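Local coordinates for beta-lactamase (Sphaerobacter thermophilus, PDB 4EWF), which probably hydrolyses the amide bond of beta-lactams to give substituted beta-amino acids, as a member of the class A beta-lactamase family, at residues A[104-107]-A[108-112]. Sequence-based numbering, arbitrary orientation.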
ATOM      1  N   ASP A 104      16.039   4.066  -8.278  1.00 25.38           N
ATOM      2  CA  ASP A 104      16.415   4.038  -6.866  1.00 27.53           C
ATOM      3  C   ASP A 104      15.310   4.684  -6.015  1.00 26.17           C
ATOM      4  O   ASP A 104      14.927   4.159  -4.965  1.00 23.03           O
ATOM      5  CB  ASP A 104      17.703   4.835  -6.600  1.00 22.42           C
ATOM      6  CG  ASP A 104      18.955   4.200  -7.220  1.00 31.00           C
ATOM      7  OD1 ASP A 104      18.958   2.988  -7.543  1.00 31.40           O
ATOM      8  OD2 ASP A 104      19.953   4.945  -7.364  1.00 29.85           O
ATOM      9  N   LEU A 105      14.822   5.844  -6.453  1.00 24.59           N
ATOM     10  CA  LEU A 105      13.809   6.563  -5.675  1.00 22.22           C
ATOM     11  C   LEU A 105      12.514   5.771  -5.515  1.00 19.47           C
ATOM     12  O   LEU A 105      11.914   5.761  -4.431  1.00 22.89           O
ATOM     13  CB  LEU A 105      13.523   7.939  -6.277  1.00 23.63           C
ATOM     14  CG  LEU A 105      14.678   8.944  -6.342  1.00 26.41           C
ATOM     15  CD1 LEU A 105      14.128  10.300  -6.780  1.00 25.83           C
ATOM     16  CD2 LEU A 105      15.377   9.067  -5.008  1.00 22.82           C
ATOM     17  N   VAL A 106      12.070   5.133  -6.592  1.00 22.41           N
ATOM     18  CA  VAL A 106      10.865   4.306  -6.532  1.00 21.30           C
ATOM     19  C   VAL A 106      11.100   3.162  -5.556  1.00 22.82           C
ATOM     20  O   VAL A 106      10.261   2.880  -4.699  1.00 20.62           O
ATOM     21  CB  VAL A 106      10.492   3.746  -7.935  1.00 24.70           C
ATOM     22  CG1 VAL A 106       9.313   2.772  -7.843  1.00 20.87           C
ATOM     23  CG2 VAL A 106      10.151   4.898  -8.862  1.00 27.06           C
ATOM     24  N   TYR A 107      12.263   2.524  -5.669  1.00 22.41           N
ATOM     25  CA  TYR A 107      12.590   1.400  -4.797  1.00 23.57           C
ATOM     26  C   TYR A 107      12.597   1.771  -3.309  1.00 21.40           C
ATOM     27  O   TYR A 107      11.986   1.076  -2.490  1.00 20.34           O
ATOM     28  CB  TYR A 107      13.927   0.734  -5.180  1.00 28.52           C
ATOM     29  CG  TYR A 107      14.347  -0.231  -4.100  1.00 27.27           C
ATOM     30  CD1 TYR A 107      13.727  -1.474  -3.980  1.00 25.48           C
ATOM     31  CD2 TYR A 107      15.312   0.117  -3.165  1.00 28.17           C
ATOM     32  CE1 TYR A 107      14.065  -2.345  -2.974  1.00 22.22           C
ATOM     33  CE2 TYR A 107      15.663  -0.750  -2.153  1.00 29.63           C
ATOM     34  CZ  TYR A 107      15.033  -1.973  -2.060  1.00 27.44           C
ATOM     35  OH  TYR A 107      15.375  -2.842  -1.063  1.00 28.12           O
ATOM     36  N   LEU A 108      13.281   2.858  -2.958  1.00 18.22           N
ATOM     37  CA  LEU A 108      13.309   3.334  -1.575  1.00 18.00           C
ATOM     38  C   LEU A 108      11.924   3.746  -1.072  1.00 17.56           C
ATOM     39  O   LEU A 108      11.544   3.475   0.071  1.00 18.80           O
ATOM     40  CB  LEU A 108      14.308   4.493  -1.415  1.00 17.37           C
ATOM     41  CG  LEU A 108      15.763   4.108  -1.691  1.00 23.36           C
ATOM     42  CD1 LEU A 108      16.622   5.354  -1.729  1.00 21.83           C
ATOM     43  CD2 LEU A 108      16.278   3.125  -0.644  1.00 24.80           C
ATOM     44  N   THR A 109      11.161   4.387  -1.947  1.00 19.17           N
ATOM     45  CA  THR A 109       9.790   4.781  -1.633  1.00 16.87           C
ATOM     46  C   THR A 109       8.910   3.571  -1.218  1.00 22.94           C
ATOM     47  O   THR A 109       8.207   3.613  -0.206  1.00 24.97           O
ATOM     48  CB  THR A 109       9.151   5.539  -2.825  1.00 26.58           C
ATOM     49  OG1 THR A 109       9.779   6.824  -2.967  1.00 24.54           O
ATOM     50  CG2 THR A 109       7.646   5.750  -2.606  1.00 25.78           C
ATOM     51  N   ILE A 110       8.990   2.498  -1.992  1.00 20.18           N
ATOM     52  CA  ILE A 110       8.143   1.322  -1.800  1.00 23.56           C
ATOM     53  C   ILE A 110       8.672   0.350  -0.735  1.00 23.65           C
ATOM     54  O   ILE A 110       7.920  -0.084   0.139  1.00 21.33           O
ATOM     55  CB  ILE A 110       7.932   0.575  -3.147  1.00 22.16           C
ATOM     56  CG1 ILE A 110       7.225   1.488  -4.154  1.00 24.71           C
ATOM     57  CG2 ILE A 110       7.137  -0.699  -2.947  1.00 23.71           C
ATOM     58  CD1 ILE A 110       5.861   2.030  -3.664  1.00 25.90           C
ATOM     59  N   SER A 111       9.952   0.004  -0.812  1.00 22.76           N
ATOM     60  CA  SER A 111      10.515  -1.046   0.039  1.00 26.15           C
ATOM     61  C   SER A 111      10.542  -0.684   1.521  1.00 25.48           C
ATOM     62  O   SER A 111      10.214  -1.513   2.382  1.00 21.05           O
ATOM     63  CB  SER A 111      11.934  -1.422  -0.419  1.00 28.13           C
ATOM     64  OG  SER A 111      12.825  -0.337  -0.235  1.00 26.22           O
ATOM     65  N   ILE A 112      10.952   0.543   1.821  1.00 20.75           N
ATOM     66  CA  ILE A 112      11.091   0.970   3.208  1.00 25.21           C
ATOM     67  C   ILE A 112      10.360   2.278   3.504  1.00 19.89           C
ATOM     68  O   ILE A 112      10.542   2.872   4.573  1.00 22.38           O
ATOM     69  CB  ILE A 112      12.583   1.132   3.609  1.00 26.69           C
ATOM     70  CG1 ILE A 112      13.222   2.308   2.865  1.00 29.12           C
ATOM     71  CG2 ILE A 112      13.361  -0.134   3.322  1.00 27.31           C
ATOM     72  CD1 ILE A 112      14.503   2.814   3.536  1.00 26.38           C
TER
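Ser111 lies one helical turn after Tyr107 and meets it twice, once at the backbone and once at the ring. Its OG donates to Tyr107 O at 2.8 Å. This hydroxyl comes from above the carbonyl plane and not along a lone pair. The backbone N of Ser111 bonds to the same oxygen, so Tyr107 O is gripped by two donors. Chi1 of 66° sets OG between the backbone N and the carbonyl carbon of Ser111, where it reaches back to the preceding turn. The Tyr107 ring leans forward along the helix, its CG anti to the backbone N (chi1 169°), and one face covers the serine. Ser111 OG sits over that face, offset toward the rim, 3.3 Å from Tyr107 CZ. Ser111 CB makes a CH-pi contact over the same face, 3.8 Å from the centroid of the Tyr107 ring. Leu108 CD2 packs against Tyr107 CD2 at 4.0 Å.

Thr109 repeats the hydroxyl pattern on another side of the helix. Its OG1 donates to Leu105 O at 2.8 Å, and its N donates to the same atom at 2.9 Å. The two donors approach from opposite faces of the carbonyl plane. The buried hydroxyls of Thr109 and Ser111 thus each find an acceptor four residues back. Val106 CG1 and Ile110 CG1 approach more loosely, at 4.4 Å, and both residues touch Met59 of helix 55-67. Thr109 also touches Thr118 of helix 115-125.

Ile112 is the first residue to leave helical geometry. Ser and Thr hydroxyls often bond to the i-4 carbonyl within alpha-helices. Here two such bonds occur in helix 102-111 of the class A beta-lactamase fold. The helix leads to Ser113, which probably belongs to the SxN motif of the active site, and Thr109 touches Lys55, the probable SxxK lysine.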